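Local coordinates for C2 toxin component I (Clostridium botulinum, PDB 2J3X), which probably transfers ADP-ribose from NAD to actin in target cells, as the enzymatic component of the binary C2 toxin, at residues D59-A67 / L351-S359; I291-D302 / R361-G372. The protein carries 2 engineered substitutions. All coordinates share one frame; numbering follows the deposited sequence.

The two contacts have centres about 14 Å apart and meet at Arg300. Contact 2 is the antiparallel pairing of strands 295-301 and 363-369 in the C-terminal ADP-ribosyltransferase half. Contact 1 sets the loop 351-359, which leads into 361-372, against 59-67 of the N-terminal half. Arg300 of contact 2 probably bonds twice to that loop: NE to Ser353 O (2.8 Å) and NH2 to Thr354 OG1 (2.9 Å). Arg299, beside it in strand 295-301, probably corresponds to the arginine of the Arg-Ser-Glu motif that gives this class of enzymes its name. Arg300 is where the edge strand, the loop 351-359 and the junction of the two halves meet.

Contact 1 of 2, residues D59-A67 / L351-S359; sequences DILFSSLTA and LKSTPSSFS. With GOL (glycerol), chain I; SO4 (sulfate ion), chain U.
Ser353 OG donates to Leu61 O at 2.8 Å, in the carbonyl plane and on a lone pair. The same OG accepts from Thr354 OG1 at 2.9 Å, so two bonds grip this buried hydroxyl. Around it the packing is close. Ser353 CB meets Phe62 CD1 obliquely, and Phe144 stacks edge-to-face on the Phe62 ring. Thr354 CG2 stands anti to its own backbone N and presses on Ser64 N at 3.4 Å. This buried side joins the two halves of the toxin component, both of the ADP-ribosyltransferase family. Segment 59-67 comes from the N-terminal half, and 351-359 is a loop between strands 347-350 and 363-369 of the C-terminal half. Ser64 also serves as the N-cap of helix 65-73, its OG accepting from Ala67 N (2.9 Å, N-H...O 152°). Beyond Ser64 the contact loosens. A water bridges Leu65 N (3.0 Å) and Thr354 O (2.8 Å). Farther out, exposed Thr66 and Ser356 share a glycerol, probably from the crystallisation liquor. Its O1 donates to Thr66 OG1 at 3.1 Å and more weakly to Ser356 OG. Lys352 NZ reaches O2 of the same glycerol at 3.1 Å.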
# COMPACT_ATOMS: atom_id res chain seq x y z
N ASP A 59 -8.54 -4.01 -4.56
CA ASP A 59 -8.98 -3.32 -5.78
C ASP A 59 -9.75 -2.02 -5.52
O ASP A 59 -9.50 -0.99 -6.16
CB ASP A 59 -9.92 -4.23 -6.60
CG ASP A 59 -9.24 -5.49 -7.08
OD1 ASP A 59 -8.01 -5.59 -7.10
OD2 ASP A 59 -10.01 -6.44 -7.39
N ILE A 60 -10.69 -2.08 -4.58
CA ILE A 60 -11.53 -0.91 -4.27
C ILE A 60 -10.83 0.27 -3.66
O ILE A 60 -11.31 1.39 -3.82
CB ILE A 60 -12.79 -1.29 -3.47
CG1 ILE A 60 -12.37 -1.84 -2.09
CG2 ILE A 60 -13.64 -2.36 -4.28
CD1 ILE A 60 -13.51 -2.44 -1.29
N LEU A 61 -9.65 0.05 -3.01
CA LEU A 61 -8.87 1.19 -2.48
C LEU A 61 -8.30 2.05 -3.64
O LEU A 61 -7.88 3.20 -3.45
CB LEU A 61 -7.69 0.67 -1.65
CG LEU A 61 -8.06 -0.31 -0.51
CD1 LEU A 61 -6.66 -0.70 0.15
CD2 LEU A 61 -8.92 0.40 0.45
N PHE A 62 -8.21 1.42 -4.83
CA PHE A 62 -7.55 2.01 -6.02
C PHE A 62 -8.54 2.07 -7.20
O PHE A 62 -8.17 1.87 -8.35
CB PHE A 62 -6.29 1.21 -6.39
CG PHE A 62 -5.30 1.15 -5.24
CD1 PHE A 62 -4.62 2.30 -4.80
CD2 PHE A 62 -5.19 -0.05 -4.50
CE1 PHE A 62 -3.73 2.21 -3.63
CE2 PHE A 62 -4.36 -0.12 -3.35
CZ PHE A 62 -3.64 0.99 -2.95
N SER A 63 -9.82 2.30 -6.85
CA SER A 63 -10.87 2.57 -7.81
C SER A 63 -11.51 3.90 -7.42
O SER A 63 -11.52 4.29 -6.23
CB SER A 63 -11.91 1.45 -7.76
OG SER A 63 -11.31 0.18 -8.04
N SER A 64 -12.03 4.63 -8.41
CA SER A 64 -12.60 5.96 -8.13
C SER A 64 -13.86 5.89 -7.21
O SER A 64 -14.61 4.90 -7.24
CB SER A 64 -13.01 6.71 -9.42
OG SER A 64 -14.18 6.12 -9.95
N LEU A 65 -14.12 6.98 -6.47
CA LEU A 65 -15.35 7.07 -5.65
C LEU A 65 -16.60 6.94 -6.56
O LEU A 65 -17.59 6.33 -6.16
CB LEU A 65 -15.36 8.36 -4.77
CG LEU A 65 -14.04 8.42 -3.94
CD1 LEU A 65 -13.83 9.78 -3.24
CD2 LEU A 65 -13.98 7.34 -2.92
N THR A 66 -16.53 7.48 -7.78
CA THR A 66 -17.59 7.24 -8.78
C THR A 66 -17.86 5.76 -9.03
O THR A 66 -19.01 5.31 -9.01
CB THR A 66 -17.24 7.93 -10.11
OG1 THR A 66 -17.17 9.33 -9.86
CG2 THR A 66 -18.36 7.70 -11.14
N ALA A 67 -16.78 4.99 -9.20
CA ALA A 67 -16.90 3.57 -9.49
C ALA A 67 -17.46 2.86 -8.24
O ALA A 67 -18.28 1.95 -8.36
CB ALA A 67 -15.53 3.00 -9.86
N LEU A 351 -3.78 13.40 -2.29
CA LEU A 351 -4.12 12.39 -1.29
C LEU A 351 -5.15 11.36 -1.73
O LEU A 351 -5.34 10.32 -1.06
CB LEU A 351 -4.57 13.09 0.06
CG LEU A 351 -3.50 13.90 0.80
CD1 LEU A 351 -4.09 14.27 2.19
CD2 LEU A 351 -2.19 13.09 1.04
N LYS A 352 -5.86 11.63 -2.84
CA LYS A 352 -6.78 10.67 -3.39
C LYS A 352 -6.07 9.72 -4.36
O LYS A 352 -5.41 10.21 -5.29
CB LYS A 352 -7.93 11.39 -4.13
CG LYS A 352 -8.87 12.14 -3.21
CD LYS A 352 -10.13 12.55 -3.97
CE LYS A 352 -9.86 13.75 -4.75
NZ LYS A 352 -11.14 14.50 -5.13
N SER A 353 -6.20 8.41 -4.15
CA SER A 353 -5.51 7.47 -5.04
C SER A 353 -6.06 7.49 -6.46
O SER A 353 -5.31 7.15 -7.40
CB SER A 353 -5.55 6.01 -4.57
OG SER A 353 -6.86 5.48 -4.69
N THR A 354 -7.35 7.80 -6.63
CA THR A 354 -7.98 7.53 -7.94
C THR A 354 -8.98 8.62 -8.35
O THR A 354 -10.18 8.36 -8.48
CB THR A 354 -8.67 6.16 -7.92
OG1 THR A 354 -7.74 5.19 -7.39
CG2 THR A 354 -9.02 5.72 -9.42
N PRO A 355 -8.49 9.83 -8.60
CA PRO A 355 -9.42 10.83 -9.11
C PRO A 355 -9.95 10.31 -10.46
O PRO A 355 -9.19 9.72 -11.22
CB PRO A 355 -8.52 12.04 -9.33
CG PRO A 355 -7.32 11.82 -8.51
CD PRO A 355 -7.11 10.32 -8.49
N SER A 356 -11.26 10.48 -10.75
CA SER A 356 -11.85 9.91 -11.96
C SER A 356 -11.08 10.19 -13.23
O SER A 356 -10.95 9.31 -14.13
CB SER A 356 -13.28 10.50 -12.12
OG SER A 356 -14.13 9.65 -11.40
N SER A 357 -10.59 11.41 -13.34
CA SER A 357 -9.93 11.77 -14.60
C SER A 357 -8.60 11.02 -14.81
O SER A 357 -8.10 10.90 -15.93
CB SER A 357 -9.79 13.27 -14.69
OG SER A 357 -8.70 13.62 -13.92
N PHE A 358 -8.08 10.41 -13.74
CA PHE A 358 -6.86 9.59 -13.89
C PHE A 358 -7.08 8.09 -13.77
O PHE A 358 -6.14 7.33 -13.75
CB PHE A 358 -5.80 10.06 -12.92
CG PHE A 358 -5.50 11.52 -13.05
CD1 PHE A 358 -4.94 12.01 -14.22
CD2 PHE A 358 -5.79 12.39 -12.02
CE1 PHE A 358 -4.67 13.38 -14.33
CE2 PHE A 358 -5.54 13.74 -12.12
CZ PHE A 358 -4.98 14.23 -13.26
N SER A 359 -8.32 7.67 -13.78
CA SER A 359 -8.66 6.30 -13.41
C SER A 359 -8.20 5.24 -14.39
O SER A 359 -8.00 4.07 -14.02
CB SER A 359 -10.17 6.22 -13.16
OG SER A 359 -10.91 6.39 -14.37
C1 GOL I . -13.48 11.17 -8.60
O1 GOL I . -14.71 10.45 -8.31
C2 GOL I . -13.44 12.64 -8.29
O2 GOL I . -12.56 12.87 -7.29
C3 GOL I . -12.66 13.32 -9.34
O3 GOL I . -11.44 13.54 -8.71
S SO4 U . -20.13 10.94 -8.85
O1 SO4 U . -20.90 9.75 -9.23
O2 SO4 U . -19.73 10.99 -7.42
O3 SO4 U . -18.92 10.98 -9.68
O4 SO4 U . -20.93 12.14 -9.13
O HOH W 1 -12.14 9.21 -6.72

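Contact 2 of 2, residues I291-D302 / R361-G372; sequences IPQTLIAYRRVD and RRFIFRLRLSEG. Engineered in segment 361-372: Arg361 (natural residue Ser).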
# COMPACT_ATOMS: atom_id res chain seq x y z
N ILE A 291 6.53 18.89 4.51
CA ILE A 291 5.57 17.88 4.95
C ILE A 291 5.78 17.54 6.44
O ILE A 291 6.87 17.20 6.85
CB ILE A 291 5.80 16.62 4.10
CG1 ILE A 291 5.55 16.94 2.59
CG2 ILE A 291 4.90 15.46 4.56
CD1 ILE A 291 4.13 17.57 2.31
N PRO A 292 4.74 17.71 7.26
CA PRO A 292 4.96 17.69 8.73
C PRO A 292 5.08 16.30 9.34
O PRO A 292 5.52 16.17 10.48
CB PRO A 292 3.73 18.42 9.26
CG PRO A 292 2.68 18.12 8.25
CD PRO A 292 3.38 18.13 6.91
N GLN A 293 4.55 15.28 8.65
CA GLN A 293 4.61 13.89 9.18
C GLN A 293 4.62 12.99 7.98
O GLN A 293 4.21 13.41 6.90
CB GLN A 293 3.41 13.59 10.08
CG GLN A 293 2.04 13.56 9.30
CD GLN A 293 0.80 13.35 10.15
OE1 GLN A 293 -0.20 13.98 9.94
NE2 GLN A 293 0.87 12.45 11.15
N THR A 294 5.03 11.75 8.15
CA THR A 294 5.05 10.82 7.01
C THR A 294 3.62 10.45 6.60
O THR A 294 2.81 10.08 7.44
CB THR A 294 5.86 9.60 7.38
OG1 THR A 294 7.19 10.03 7.66
CG2 THR A 294 5.95 8.59 6.17
N LEU A 295 3.36 10.50 5.31
CA LEU A 295 2.13 9.97 4.81
C LEU A 295 2.23 9.63 3.34
O LEU A 295 3.18 9.99 2.69
CB LEU A 295 1.02 10.96 5.02
CG LEU A 295 0.90 12.13 4.08
CD1 LEU A 295 -0.47 12.75 4.21
CD2 LEU A 295 2.02 13.12 4.19
N ILE A 296 1.22 8.94 2.86
CA ILE A 296 1.17 8.46 1.48
C ILE A 296 0.40 9.47 0.60
O ILE A 296 -0.72 9.86 0.91
CB ILE A 296 0.49 7.07 1.43
CG1 ILE A 296 1.38 6.02 2.19
CG2 ILE A 296 0.15 6.66 -0.02
CD1 ILE A 296 2.75 5.73 1.44
N ALA A 297 1.00 9.85 -0.54
CA ALA A 297 0.25 10.53 -1.56
C ALA A 297 0.41 9.74 -2.90
O ALA A 297 1.25 8.86 -3.01
CB ALA A 297 0.78 11.92 -1.74
N TYR A 298 -0.43 10.05 -3.88
CA TYR A 298 -0.54 9.21 -5.09
C TYR A 298 -0.28 10.01 -6.35
O TYR A 298 -0.63 11.19 -6.44
CB TYR A 298 -1.97 8.64 -5.17
CG TYR A 298 -2.18 7.58 -4.14
CD1 TYR A 298 -1.71 6.28 -4.35
CD2 TYR A 298 -2.80 7.93 -2.89
CE1 TYR A 298 -1.89 5.26 -3.37
CE2 TYR A 298 -2.99 6.94 -1.88
CZ TYR A 298 -2.51 5.62 -2.13
OH TYR A 298 -2.65 4.61 -1.21
N ARG A 299 0.31 9.35 -7.34
CA ARG A 299 0.46 9.98 -8.66
C ARG A 299 0.34 8.87 -9.71
O ARG A 299 1.19 7.97 -9.75
CB ARG A 299 1.81 10.60 -8.74
CG ARG A 299 2.07 11.39 -10.07
CD ARG A 299 3.42 12.07 -9.98
NE ARG A 299 3.87 12.50 -11.33
CZ ARG A 299 3.37 13.52 -12.00
NH1 ARG A 299 2.40 14.28 -11.48
NH2 ARG A 299 3.84 13.80 -13.22
N ARG A 300 -0.72 8.96 -10.52
CA ARG A 300 -0.98 7.94 -11.54
C ARG A 300 -0.41 8.44 -12.86
O ARG A 300 -0.60 9.61 -13.21
CB ARG A 300 -2.48 7.76 -11.70
CG ARG A 300 -3.12 6.86 -10.58
CD ARG A 300 -4.66 6.90 -10.71
NE ARG A 300 -5.31 5.89 -9.87
CZ ARG A 300 -5.61 4.66 -10.27
NH1 ARG A 300 -5.28 4.19 -11.52
NH2 ARG A 300 -6.15 3.85 -9.42
N VAL A 301 0.29 7.55 -13.58
CA VAL A 301 0.95 7.88 -14.85
C VAL A 301 0.69 6.78 -15.84
O VAL A 301 0.25 5.67 -15.47
CB VAL A 301 2.45 8.11 -14.71
CG1 VAL A 301 2.74 9.27 -13.73
CG2 VAL A 301 3.12 6.81 -14.22
N ASP A 302 0.96 7.06 -17.12
CA ASP A 302 0.80 6.01 -18.11
C ASP A 302 2.20 5.38 -18.36
O ASP A 302 3.08 5.46 -17.49
CB ASP A 302 0.15 6.59 -19.38
CG ASP A 302 1.04 7.64 -20.06
OD1 ASP A 302 2.25 7.80 -19.74
OD2 ASP A 302 0.54 8.35 -20.96
N ARG A 361 -5.25 5.38 -15.94
CA ARG A 361 -3.78 5.30 -15.96
C ARG A 361 -3.37 4.13 -15.07
O ARG A 361 -3.78 4.07 -13.90
CB ARG A 361 -3.19 6.59 -15.43
CG ARG A 361 -3.55 7.79 -16.35
CD ARG A 361 -2.75 8.94 -15.89
NE ARG A 361 -3.01 10.15 -16.65
CZ ARG A 361 -2.41 11.31 -16.38
NH1 ARG A 361 -1.54 11.38 -15.39
NH2 ARG A 361 -2.71 12.40 -17.10
N ARG A 362 -2.57 3.20 -15.62
CA ARG A 362 -2.31 1.88 -14.98
C ARG A 362 -1.19 1.92 -13.93
O ARG A 362 -1.01 0.95 -13.17
CB ARG A 362 -1.91 0.87 -16.09
CG ARG A 362 -3.06 0.62 -17.07
CD ARG A 362 -2.52 -0.15 -18.28
NE ARG A 362 -3.62 -0.52 -19.19
CZ ARG A 362 -4.16 0.28 -20.10
NH1 ARG A 362 -3.75 1.52 -20.27
NH2 ARG A 362 -5.12 -0.18 -20.87
N PHE A 363 -0.39 2.98 -13.93
CA PHE A 363 0.83 2.96 -13.09
C PHE A 363 0.61 3.91 -11.91
O PHE A 363 0.68 5.12 -12.05
CB PHE A 363 2.09 3.31 -13.92
CG PHE A 363 2.30 2.36 -15.09
CD1 PHE A 363 1.68 2.60 -16.33
CD2 PHE A 363 3.07 1.22 -14.93
CE1 PHE A 363 1.83 1.73 -17.42
CE2 PHE A 363 3.25 0.30 -16.03
CZ PHE A 363 2.62 0.57 -17.30
N ILE A 364 0.30 3.32 -10.74
CA ILE A 364 -0.14 4.13 -9.61
C ILE A 364 1.04 4.27 -8.65
O ILE A 364 1.35 3.34 -7.96
CB ILE A 364 -1.27 3.41 -8.86
CG1 ILE A 364 -2.45 3.02 -9.78
CG2 ILE A 364 -1.72 4.26 -7.62
CD1 ILE A 364 -3.25 1.76 -9.27
N PHE A 365 1.67 5.44 -8.62
CA PHE A 365 2.74 5.67 -7.66
C PHE A 365 2.13 5.93 -6.31
O PHE A 365 1.30 6.84 -6.17
CB PHE A 365 3.66 6.81 -8.01
CG PHE A 365 4.69 6.42 -9.04
CD1 PHE A 365 5.87 5.80 -8.67
CD2 PHE A 365 4.43 6.63 -10.39
CE1 PHE A 365 6.85 5.44 -9.63
CE2 PHE A 365 5.41 6.27 -11.36
CZ PHE A 365 6.60 5.67 -10.96
N ARG A 366 2.49 5.07 -5.36
CA ARG A 366 2.04 5.19 -3.95
C ARG A 366 3.30 5.73 -3.25
O ARG A 366 4.18 4.98 -2.84
CB ARG A 366 1.54 3.80 -3.47
CG ARG A 366 1.10 3.86 -1.96
CD ARG A 366 0.35 2.62 -1.57
NE ARG A 366 0.02 2.68 -0.13
CZ ARG A 366 0.66 2.00 0.83
NH1 ARG A 366 1.65 1.16 0.51
NH2 ARG A 366 0.27 2.16 2.13
N LEU A 367 3.39 7.05 -3.14
CA LEU A 367 4.64 7.72 -2.76
C LEU A 367 4.64 7.95 -1.26
O LEU A 367 3.72 8.57 -0.76
CB LEU A 367 4.75 9.12 -3.43
CG LEU A 367 4.73 8.99 -4.96
CD1 LEU A 367 4.66 10.37 -5.59
CD2 LEU A 367 5.99 8.22 -5.42
N ARG A 368 5.66 7.48 -0.56
CA ARG A 368 5.81 7.87 0.84
C ARG A 368 6.43 9.25 0.92
O ARG A 368 7.58 9.45 0.52
CB ARG A 368 6.64 6.81 1.59
CG ARG A 368 6.91 7.23 3.11
CD ARG A 368 7.89 6.20 3.75
NE ARG A 368 7.31 4.86 3.59
CZ ARG A 368 7.99 3.71 3.37
NH1 ARG A 368 9.30 3.72 3.29
NH2 ARG A 368 7.33 2.55 3.19
N LEU A 369 5.68 10.21 1.46
CA LEU A 369 6.21 11.55 1.66
C LEU A 369 6.69 11.62 3.07
O LEU A 369 5.89 11.62 3.97
CB LEU A 369 5.10 12.61 1.43
CG LEU A 369 4.43 12.50 0.03
CD1 LEU A 369 3.41 13.68 -0.20
CD2 LEU A 369 5.47 12.41 -1.13
N SER A 370 8.01 11.66 3.28
CA SER A 370 8.54 11.56 4.63
C SER A 370 8.52 12.93 5.32
O SER A 370 8.62 13.97 4.66
CB SER A 370 10.00 11.03 4.57
OG SER A 370 10.04 9.69 4.07
N GLU A 371 8.48 12.93 6.66
CA GLU A 371 8.55 14.19 7.37
C GLU A 371 9.72 15.08 6.89
O GLU A 371 10.88 14.63 6.92
CB GLU A 371 8.69 13.96 8.90
CG GLU A 371 8.82 15.28 9.64
CD GLU A 371 9.04 15.19 11.16
OE1 GLU A 371 8.52 14.24 11.74
OE2 GLU A 371 9.77 16.08 11.70
N GLY A 372 9.46 16.33 6.52
CA GLY A 372 10.54 17.24 6.20
C GLY A 372 10.67 17.33 4.68
O GLY A 372 11.42 18.17 4.19
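Tyr298 and Arg366 lie side by side and point the same way, in an antiparallel strand pair. Strand 295-301 is an edge strand of the mixed sheet of the C-terminal ADP-ribosyltransferase half. Strand 363-369 lies between it and strand 414-426. Leu295-Leu369, Ala297-Leu367, Arg299-Phe365 and Val301-Phe363 are hydrogen-bonded pairs; those between them, such as Tyr298-Arg366, are non-hydrogen-bonded. Arg366 has CG anti to its backbone N (chi1 177°) and a chain extended to NE, which carries it along the tyrosine. Its CG sits 3.6 Å from Tyr298 CE1, and the ring and guanidinium planes are 37° apart. NE donates only weakly to Tyr298 OH (3.5 Å). Both groups bind Asp220 more firmly, and Asp422 forms a second salt bridge with Arg366. Ile296 crosses the arginine: CG2 touches Arg366 CG at 3.5 Å, and CD1 lies over the rim of one guanidinium face. On the same sheet face, Arg300 and Ile364 run side by side. Ile364 CG1 rests over the centre of the Arg300 guanidinium, 3.5 Å above its plane. Arg300 NE is held by Ser353 O of the loop 351-359; NH1 bonds to Gln418 and, weakly, to Arg361 O.

The other face is mostly apolar. Ala297 CB meets Leu369 CD1 at 3.5 Å. Val301 crosses Phe363 at about a right angle, and its CG2 reaches the edge of the Phe365 ring at CE2 (3.7 Å). Arg299 leaves from this face, NH1 bonding to Ser348 O. The engineered Arg361, naturally serine, donates from NH1 to Arg300 O at 3.0 Å, in the guanidinium plane.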